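Local atomic coordinates of putative methylthioribose-1-phosphate isomerase (Pyrococcus horikoshii OT3, PDB entry 6A34), a protein that probably catalyses the interconversion of methylthioribose-1-phosphate and methylthioribulose-1-phosphate, an aldose-ketose type isomerisation in the methionine salvage pathway. Residues M26-Q29 against R30-P33; E39-K43 against V44-A48; V47-A50 against I51-T55; I62-A65 against A66-L70. All coordinates share one frame; numbering follows the deposited sequence.

Contact 1: residues M26-Q29 against R30-P33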
loop_
_atom_site.group_PDB
_atom_site.type_symbol
_atom_site.label_atom_id
_atom_site.label_comp_id
_atom_site.label_asym_id
_atom_site.label_seq_id
_atom_site.Cartn_x
_atom_site.Cartn_y
_atom_site.Cartn_z
ATOM N N MET A 26 -29.149 9.130 4.804
ATOM C CA MET A 26 -27.898 8.411 4.521
ATOM C C MET A 26 -26.702 9.235 5.005
ATOM O O MET A 26 -26.564 10.436 4.677
ATOM C CB MET A 26 -27.690 8.162 3.026
ATOM C CG MET A 26 -28.832 7.478 2.346
ATOM S SD MET A 26 -28.407 7.169 0.635
ATOM C CE MET A 26 -29.960 6.591 -0.048
ATOM N N ILE A 27 -25.814 8.584 5.757
ATOM C CA ILE A 27 -24.506 9.146 5.954
ATOM C C ILE A 27 -23.912 9.392 4.564
ATOM O O ILE A 27 -24.070 8.555 3.692
ATOM C CB ILE A 27 -23.618 8.229 6.806
ATOM C CG1 ILE A 27 -24.153 8.134 8.232
ATOM C CG2 ILE A 27 -22.168 8.717 6.773
ATOM C CD1 ILE A 27 -23.466 7.077 9.058
ATOM N N ASN A 28 -23.308 10.569 4.354
ATOM C CA ASN A 28 -22.714 10.900 3.074
ATOM C C ASN A 28 -21.265 10.419 3.073
ATOM O O ASN A 28 -20.356 11.126 3.552
ATOM C CB ASN A 28 -22.756 12.390 2.738
ATOM C CG ASN A 28 -22.447 12.631 1.278
ATOM O OD1 ASN A 28 -21.617 11.931 0.692
ATOM N ND2 ASN A 28 -23.173 13.554 0.665
ATOM N N GLN A 29 -21.062 9.237 2.495
ATOM C CA GLN A 29 -19.769 8.556 2.528
ATOM C C GLN A 29 -18.822 9.173 1.484
ATOM O O GLN A 29 -17.636 8.860 1.510
ATOM C CB GLN A 29 -19.964 7.046 2.340
ATOM C CG GLN A 29 -20.821 6.399 3.437
ATOM C CD GLN A 29 -20.687 4.893 3.517
ATOM O OE1 GLN A 29 -19.583 4.359 3.425
ATOM N NE2 GLN A 29 -21.809 4.196 3.690
ATOM N N ARG A 30 -19.333 10.049 0.598
ATOM C CA ARG A 30 -18.474 10.808 -0.330
ATOM C C ARG A 30 -17.763 11.968 0.375
ATOM O O ARG A 30 -16.743 12.395 -0.088
ATOM C CB ARG A 30 -19.256 11.402 -1.501
ATOM C CG ARG A 30 -19.681 10.375 -2.535
ATOM C CD ARG A 30 -20.991 10.826 -3.172
ATOM N NE ARG A 30 -20.972 12.221 -3.597
ATOM C CZ ARG A 30 -20.438 12.650 -4.740
ATOM N NH1 ARG A 30 -19.930 11.785 -5.611
ATOM N NH2 ARG A 30 -20.410 13.945 -4.998
ATOM N N LEU A 31 -18.320 12.487 1.465
ATOM C CA LEU A 31 -17.740 13.651 2.132
ATOM C C LEU A 31 -16.708 13.214 3.187
ATOM O O LEU A 31 -15.891 14.016 3.610
ATOM C CB LEU A 31 -18.869 14.501 2.742
ATOM C CG LEU A 31 -19.842 15.108 1.728
ATOM C CD1 LEU A 31 -20.949 15.918 2.402
ATOM C CD2 LEU A 31 -19.110 15.963 0.693
ATOM N N LEU A 32 -16.732 11.937 3.587
ATOM C CA LEU A 32 -15.838 11.459 4.641
ATOM C C LEU A 32 -14.434 11.348 4.061
ATOM O O LEU A 32 -14.283 11.091 2.859
ATOM C CB LEU A 32 -16.329 10.112 5.189
ATOM C CG LEU A 32 -17.608 10.177 6.025
ATOM C CD1 LEU A 32 -18.098 8.784 6.377
ATOM C CD2 LEU A 32 -17.422 11.016 7.280
ATOM N N PRO A 33 -13.418 11.567 4.899
ATOM C CA PRO A 33 -13.503 11.820 6.334
ATOM C C PRO A 33 -13.460 13.301 6.748
ATOM O O PRO A 33 -13.465 13.622 7.946
ATOM C CB PRO A 33 -12.237 11.122 6.865
ATOM C CG PRO A 33 -11.228 11.383 5.761
ATOM C CD PRO A 33 -12.046 11.266 4.490
HETATM O O HOH W 1 -21.670 14.831 -1.899
HETATM O O HOH W 2 -15.063 9.441 1.043
#
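N28 ND2 is held by two acceptors: water 1, at 3.2 Å from N28 ND2, and the carboxylate oxygen OE2 of E39 on the neighbouring strand. The same water takes the N-H of R30 NE, at 3.2 Å, and lies in the plane of the guanidinium at its edge, so the asparagine and the arginine are bridged through it. At the other end of the amide, N28 OD1 accepts the backbone N of R30 at 3.0 Å, with the donor in the carbonyl plane. This works because CG of N28 is anti to the backbone N (chi1 -166°), which brings the amide alongside the chain that turns back over it. L31 closes down on the flat group, its CG 3.6 Å from N28 CG. With N28 cut back to an alanine, E39 OE2 and water 1 would probably lose a donor and the R30 N-H its side-chain acceptor, leaving the L31 bond to hold the turn.

The backbone closes the loop more directly, L31 N donating to N28 O at 3.2 Å. Water 2 donates to Q29 O (2.7 Å) and L32 O (2.6 Å), tying the chain together just before the cis peptide bond to P33. Further down, L32 CD1 packs on I27 CG2. Q29 turns elsewhere: its amide bonds to R57, predicted to bind substrate, and to L172 O. Together the two bonds to N28 make an Asx turn combined with a type I beta turn, leading the chain off the end of strand 23-27.

Contact 2: residues E39-K43 against V44-A48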
loop_
_atom_site.group_PDB
_atom_site.type_symbol
_atom_site.label_atom_id
_atom_site.label_comp_id
_atom_site.label_asym_id
_atom_site.label_seq_id
_atom_site.Cartn_x
_atom_site.Cartn_y
_atom_site.Cartn_z
ATOM N N GLU A 39 -27.446 13.176 4.707
ATOM C CA GLU A 39 -28.313 13.672 3.660
ATOM C C GLU A 39 -29.743 13.195 3.958
ATOM O O GLU A 39 -29.911 12.152 4.596
ATOM C CB GLU A 39 -27.879 13.173 2.278
ATOM C CG GLU A 39 -26.510 13.649 1.813
ATOM C CD GLU A 39 -26.233 15.148 1.828
ATOM O OE1 GLU A 39 -27.202 15.948 1.924
ATOM O OE2 GLU A 39 -25.032 15.508 1.762
ATOM N N LYS A 40 -30.724 13.988 3.504
ATOM C CA LYS A 40 -32.173 13.772 3.652
ATOM C C LYS A 40 -32.790 13.742 2.250
ATOM O O LYS A 40 -32.672 14.710 1.509
ATOM C CB LYS A 40 -32.779 14.911 4.470
ATOM C CG LYS A 40 -34.257 14.785 4.823
ATOM C CD LYS A 40 -34.605 15.563 6.085
ATOM C CE LYS A 40 -36.044 15.422 6.540
ATOM N NZ LYS A 40 -36.926 16.416 5.890
ATOM N N PHE A 41 -33.367 12.597 1.873
ATOM C CA PHE A 41 -33.879 12.364 0.546
ATOM C C PHE A 41 -35.373 12.039 0.631
ATOM O O PHE A 41 -35.753 11.124 1.353
ATOM C CB PHE A 41 -33.122 11.227 -0.143
ATOM C CG PHE A 41 -31.638 11.462 -0.305
ATOM C CD1 PHE A 41 -31.165 12.584 -0.973
ATOM C CD2 PHE A 41 -30.716 10.574 0.221
ATOM C CE1 PHE A 41 -29.804 12.810 -1.121
ATOM C CE2 PHE A 41 -29.357 10.807 0.086
ATOM C CZ PHE A 41 -28.905 11.913 -0.602
ATOM N N SER A 42 -36.170 12.752 -0.179
ATOM C CA SER A 42 -37.630 12.789 -0.090
ATOM C C SER A 42 -38.311 12.293 -1.375
ATOM O O SER A 42 -39.518 12.212 -1.402
ATOM C CB SER A 42 -38.070 14.187 0.251
ATOM O OG SER A 42 -37.345 14.658 1.388
ATOM N N LYS A 43 -37.539 11.928 -2.409
ATOM C CA LYS A 43 -38.090 11.402 -3.683
ATOM C C LYS A 43 -37.292 10.171 -4.114
ATOM O O LYS A 43 -36.104 10.073 -3.795
ATOM C CB LYS A 43 -38.005 12.448 -4.798
ATOM C CG LYS A 43 -38.510 13.837 -4.422
ATOM C CD LYS A 43 -38.194 14.915 -5.449
ATOM C CE LYS A 43 -38.024 16.279 -4.806
ATOM N NZ LYS A 43 -38.285 17.383 -5.759
ATOM N N VAL A 44 -37.918 9.261 -4.877
ATOM C CA VAL A 44 -37.239 7.995 -5.153
ATOM C C VAL A 44 -36.039 8.271 -6.071
ATOM O O VAL A 44 -35.012 7.590 -5.930
ATOM C CB VAL A 44 -38.147 6.846 -5.653
ATOM C CG1 VAL A 44 -39.599 7.037 -5.288
ATOM C CG2 VAL A 44 -37.994 6.547 -7.121
ATOM N N GLU A 45 -36.158 9.301 -6.926
ATOM C CA GLU A 45 -35.099 9.737 -7.869
ATOM C C GLU A 45 -33.839 10.150 -7.104
ATOM O O GLU A 45 -32.755 9.772 -7.495
ATOM C CB GLU A 45 -35.521 10.938 -8.722
ATOM C CG GLU A 45 -36.598 10.629 -9.745
ATOM C CD GLU A 45 -38.018 10.527 -9.200
ATOM O OE1 GLU A 45 -38.290 11.040 -8.072
ATOM O OE2 GLU A 45 -38.857 9.919 -9.904
ATOM N N GLU A 46 -34.015 10.932 -6.031
ATOM C CA GLU A 46 -32.935 11.354 -5.120
ATOM C C GLU A 46 -32.220 10.143 -4.480
ATOM O O GLU A 46 -31.012 10.185 -4.306
ATOM C CB GLU A 46 -33.461 12.276 -4.013
ATOM C CG GLU A 46 -33.977 13.625 -4.497
ATOM C CD GLU A 46 -34.569 14.519 -3.408
ATOM O OE1 GLU A 46 -34.831 14.016 -2.289
ATOM O OE2 GLU A 46 -34.776 15.731 -3.678
ATOM N N VAL A 47 -32.971 9.108 -4.078
ATOM C CA VAL A 47 -32.425 7.880 -3.466
ATOM C C VAL A 47 -31.637 7.103 -4.535
ATOM O O VAL A 47 -30.552 6.595 -4.282
ATOM C CB VAL A 47 -33.555 7.003 -2.873
ATOM C CG1 VAL A 47 -33.098 5.610 -2.481
ATOM C CG2 VAL A 47 -34.247 7.673 -1.699
ATOM N N ALA A 48 -32.216 6.996 -5.735
ATOM C CA ALA A 48 -31.582 6.272 -6.833
ATOM C C ALA A 48 -30.231 6.929 -7.155
ATOM O O ALA A 48 -29.211 6.261 -7.233
ATOM C CB ALA A 48 -32.501 6.226 -8.044
#
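E46 has its CG anti to the carbonyl carbon (chi1 -66°) and its chain runs on extended, which carries the carboxylate back past the start of its own helix to the two peptides before it. There OE1 of E46 is met by the backbone N of S42 at 2.8 Å, nearly straight (170° at the hydrogen). The N-H of K43 points to the same oxygen, but only as a weak bond of 3.4 Å from K43 N to E46 OE1. K43 is the N-cap residue, so the bond from its N-H to the glutamate three residues on resembles the return half of a capping box, though it is weak; the stronger grip, from S42 N, lies one residue before the N-cap, and the lysine has no side-chain acceptor for the reciprocal half. A carboxylate at this end of a helix is also likely to be favoured by the helix dipole.

The helix proper opens with V47 N donating to K43 O at 3.3 Å. K43 sends its extended side chain along the other carboxylate oxygen, CE lying 3.5 Å from E46 OE2, while NZ stays 4.4 Å from E46 OE2, an attraction of opposite charges too distant for a salt bridge. On the inner side F41 leans over the first turn. Its CD1 rests 3.8 Å from E46 CB, ring and carboxylate planes standing 67° apart, and the backbone oxygen of E46 sits over one ring face, off toward the rim. V47 CG2 lies 4.0 Å from F41 CB. V47 also touches V24 of strand 23-27 and L96 of helix 82-97.

Contact 3: residues V47-A50 against I51-T55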
loop_
_atom_site.group_PDB
_atom_site.type_symbol
_atom_site.label_atom_id
_atom_site.label_comp_id
_atom_site.label_asym_id
_atom_site.label_seq_id
_atom_site.Cartn_x
_atom_site.Cartn_y
_atom_site.Cartn_z
ATOM N N VAL A 47 -32.971 9.108 -4.078
ATOM C CA VAL A 47 -32.425 7.880 -3.466
ATOM C C VAL A 47 -31.637 7.103 -4.535
ATOM O O VAL A 47 -30.552 6.595 -4.282
ATOM C CB VAL A 47 -33.555 7.003 -2.873
ATOM C CG1 VAL A 47 -33.098 5.610 -2.481
ATOM C CG2 VAL A 47 -34.247 7.673 -1.699
ATOM N N ALA A 48 -32.216 6.996 -5.735
ATOM C CA ALA A 48 -31.582 6.272 -6.833
ATOM C C ALA A 48 -30.231 6.929 -7.155
ATOM O O ALA A 48 -29.211 6.261 -7.233
ATOM C CB ALA A 48 -32.501 6.226 -8.044
ATOM N N GLU A 49 -30.246 8.252 -7.304
ATOM C CA GLU A 49 -29.054 9.018 -7.615
ATOM C C GLU A 49 -27.984 8.778 -6.526
ATOM O O GLU A 49 -26.808 8.613 -6.839
ATOM C CB GLU A 49 -29.444 10.492 -7.800
ATOM C CG GLU A 49 -28.318 11.402 -8.269
ATOM C CD GLU A 49 -27.592 10.975 -9.544
ATOM O OE1 GLU A 49 -28.240 10.345 -10.431
ATOM O OE2 GLU A 49 -26.367 11.265 -9.641
ATOM N N ALA A 50 -28.400 8.718 -5.254
ATOM C CA ALA A 50 -27.500 8.542 -4.092
ATOM C C ALA A 50 -26.888 7.136 -4.086
ATOM O O ALA A 50 -25.783 6.947 -3.604
ATOM C CB ALA A 50 -28.235 8.838 -2.811
ATOM N N ILE A 51 -27.574 6.151 -4.671
ATOM C CA ILE A 51 -26.961 4.844 -4.871
ATOM C C ILE A 51 -25.910 4.926 -5.996
ATOM O O ILE A 51 -24.808 4.432 -5.821
ATOM C CB ILE A 51 -28.024 3.768 -5.144
ATOM C CG1 ILE A 51 -28.809 3.428 -3.875
ATOM C CG2 ILE A 51 -27.396 2.526 -5.759
ATOM C CD1 ILE A 51 -30.217 2.988 -4.150
ATOM N N LYS A 52 -26.275 5.513 -7.141
ATOM C CA LYS A 52 -25.370 5.663 -8.305
ATOM C C LYS A 52 -24.127 6.493 -7.948
ATOM O O LYS A 52 -23.036 6.159 -8.380
ATOM C CB LYS A 52 -26.062 6.368 -9.476
ATOM C CG LYS A 52 -26.804 5.486 -10.473
ATOM C CD LYS A 52 -26.911 6.099 -11.883
ATOM C CE LYS A 52 -27.084 7.608 -11.890
ATOM N NZ LYS A 52 -27.526 8.122 -13.208
ATOM N N ASN A 53 -24.362 7.600 -7.237
ATOM C CA ASN A 53 -23.414 8.531 -6.582
ATOM C C ASN A 53 -22.404 7.867 -5.633
ATOM O O ASN A 53 -21.415 8.496 -5.283
ATOM C CB ASN A 53 -24.154 9.467 -5.609
ATOM C CG ASN A 53 -24.188 10.891 -6.093
ATOM O OD1 ASN A 53 -23.326 11.276 -6.869
ATOM N ND2 ASN A 53 -25.155 11.670 -5.641
ATOM N N MET A 54 -22.757 6.701 -5.074
ATOM C CA MET A 54 -22.051 6.073 -3.934
ATOM C C MET A 54 -22.000 7.012 -2.705
ATOM O O MET A 54 -21.039 7.000 -1.897
ATOM C CB MET A 54 -20.663 5.599 -4.375
ATOM C CG MET A 54 -20.783 4.603 -5.532
ATOM S SD MET A 54 -19.237 3.868 -6.122
ATOM C CE MET A 54 -19.790 3.143 -7.670
ATOM N N THR A 55 -23.081 7.789 -2.521
ATOM C CA THR A 55 -23.370 8.514 -1.269
ATOM C C THR A 55 -23.559 7.483 -0.142
ATOM O O THR A 55 -23.112 7.650 0.997
ATOM C CB THR A 55 -24.596 9.424 -1.450
ATOM O OG1 THR A 55 -24.283 10.463 -2.386
ATOM C CG2 THR A 55 -25.073 10.050 -0.158
#
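E49 and K52 cross at the surface of the helix, with OE1 of E49 3.3 Å from CE of K52 and 3.6 Å from its NZ, a long salt bridge. The carboxylate gets there because CG is anti to the backbone N (chi1 -174°) and the chain then bends at chi2. N53 lies near the other oxygen, OE2, without bonding to it: its amide plane is turned 76° from the carboxylate, and CB of N53 presses on E49 O at 3.0 Å. With an alanine in place of N53, CB stays against E49 O, but the amide's cover over E49 CG and O is likely to be lost, opening a gap beside the glutamate stem.

The chain then leaves the helix: N53 N donates to E49 O at 2.7 Å, M54 takes a positive phi, and two bonds return to the last turn, M54 N to I51 O, and T55 N to A50 O, the latter weak. This is a Schellman motif.

On the buried side, A50 CB meets T55 CB at 3.9 Å, and I51 CD1 extends alongside V47 CG1 at 4.2 Å. The side chain of M54 heads off to R100, a predicted substrate-binding residue whose NH2 also bonds weakly to I51 O.

Contact 4: residues I62-A65 against A66-L70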
loop_
_atom_site.group_PDB
_atom_site.type_symbol
_atom_site.label_atom_id
_atom_site.label_comp_id
_atom_site.label_asym_id
_atom_site.label_seq_id
_atom_site.Cartn_x
_atom_site.Cartn_y
_atom_site.Cartn_z
ATOM N N ILE A 62 -26.735 -0.558 0.781
ATOM C CA ILE A 62 -27.267 -0.252 -0.544
ATOM C C ILE A 62 -28.615 -0.951 -0.712
ATOM O O ILE A 62 -29.508 -0.419 -1.361
ATOM C CB ILE A 62 -26.279 -0.678 -1.644
ATOM C CG1 ILE A 62 -25.078 0.271 -1.707
ATOM C CG2 ILE A 62 -26.951 -0.821 -3.002
ATOM C CD1 ILE A 62 -23.840 -0.377 -2.313
ATOM N N GLY A 63 -28.697 -2.193 -0.228
ATOM C CA GLY A 63 -29.923 -2.958 -0.260
ATOM C C GLY A 63 -31.017 -2.257 0.525
ATOM O O GLY A 63 -32.110 -2.044 0.035
ATOM N N ALA A 64 -30.682 -1.823 1.743
ATOM C CA ALA A 64 -31.662 -1.181 2.597
ATOM C C ALA A 64 -32.116 0.140 1.964
ATOM O O ALA A 64 -33.311 0.470 2.024
ATOM C CB ALA A 64 -31.114 -0.974 3.996
ATOM N N ALA A 65 -31.168 0.884 1.374
ATOM C CA ALA A 65 -31.487 2.153 0.758
ATOM C C ALA A 65 -32.533 1.928 -0.338
ATOM O O ALA A 65 -33.497 2.664 -0.419
ATOM C CB ALA A 65 -30.261 2.846 0.214
ATOM N N ALA A 66 -32.334 0.902 -1.160
ATOM C CA ALA A 66 -33.207 0.657 -2.297
ATOM C C ALA A 66 -34.595 0.253 -1.805
ATOM O O ALA A 66 -35.604 0.632 -2.408
ATOM C CB ALA A 66 -32.635 -0.438 -3.146
ATOM N N GLY A 67 -34.607 -0.598 -0.769
ATOM C CA GLY A 67 -35.798 -1.062 -0.152
ATOM C C GLY A 67 -36.577 0.099 0.446
ATOM O O GLY A 67 -37.774 0.152 0.306
ATOM N N PHE A 68 -35.872 1.023 1.109
ATOM C CA PHE A 68 -36.511 2.211 1.675
ATOM C C PHE A 68 -36.959 3.186 0.589
ATOM O O PHE A 68 -37.752 4.050 0.864
ATOM C CB PHE A 68 -35.586 2.915 2.663
ATOM C CG PHE A 68 -35.481 2.188 3.974
ATOM C CD1 PHE A 68 -36.591 1.594 4.546
ATOM C CD2 PHE A 68 -34.277 2.113 4.643
ATOM C CE1 PHE A 68 -36.500 0.948 5.762
ATOM C CE2 PHE A 68 -34.185 1.444 5.848
ATOM C CZ PHE A 68 -35.289 0.857 6.401
ATOM N N GLY A 69 -36.406 3.060 -0.624
ATOM C CA GLY A 69 -36.871 3.824 -1.777
ATOM C C GLY A 69 -38.271 3.416 -2.205
ATOM O O GLY A 69 -39.058 4.261 -2.650
ATOM N N LEU A 70 -38.584 2.124 -2.068
ATOM C CA LEU A 70 -39.938 1.637 -2.320
ATOM C C LEU A 70 -40.893 2.008 -1.179
ATOM O O LEU A 70 -42.036 2.298 -1.424
ATOM C CB LEU A 70 -39.882 0.129 -2.546
ATOM C CG LEU A 70 -39.110 -0.271 -3.808
ATOM C CD1 LEU A 70 -38.972 -1.768 -3.886
ATOM C CD2 LEU A 70 -39.798 0.270 -5.058
#
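F68 stands out from the helix next to A64, and one tight spot is at A64 O. The CG of F68 lies anti to the carbonyl carbon (chi1 -75°), which lays the ring beside the preceding turn: CD2 of F68 comes to 3.2 Å from A64 O, approaching obliquely. The same oxygen accepts the backbone N-H of F68 at 2.8 Å, so it is pinched between the peptide and the side chain of one residue. A65 O is taken by G69 N at 2.9 Å, and G69 sits where a CB would crowd against the oxygen of A66. A66 does carry a CB, and it fits at 3.6 Å from both I62 O and G63 O.

The contact is slacker elsewhere. CE2 of F68 and the methyl of A64 are 4.3 Å apart, a bare touch. G67 meets the preceding turn through its backbone, G67 N donating to G63 O at 3.0 Å; a CB would fit against that turn. I62 joins through its carbonyl, which accepts A66 N, while its side chain turns off to R100. There is no solvent side; every residue that touches is buried.

Other helices pack around this one. F68 stands edge-to-face with Y137 and, with A64, lies on A140 of helix 125-157, A66 abuts L106 and L110 of helix 104-119, and L70 reaches F89, A92 and L96 of helix 82-97.

How the contacts relate
The four contacts follow the chain from strand 23-27 to helix 59-76. Contacts 2 and 3 share V47 and A48 on helix 44-52, their centres about 8 Å apart. M26 of contact 1 joins the others: its O bonds to E39 N (2.9 Å), its SD packs on F41 CE2 (3.8 Å), and its CE meets A65 CB of contact 4. Q29 N also bonds to T55 O of contact 3 at 3.0 Å. V47 CG1 lies 3.6 Å from A65 O, seating helix 44-52 on helix 59-76. By nearest side-chain atoms, Q29 lies about 3 Å from R57, M54 about 3 Å and I62 about 4 Å from R100, both arginines predicted to bind substrate.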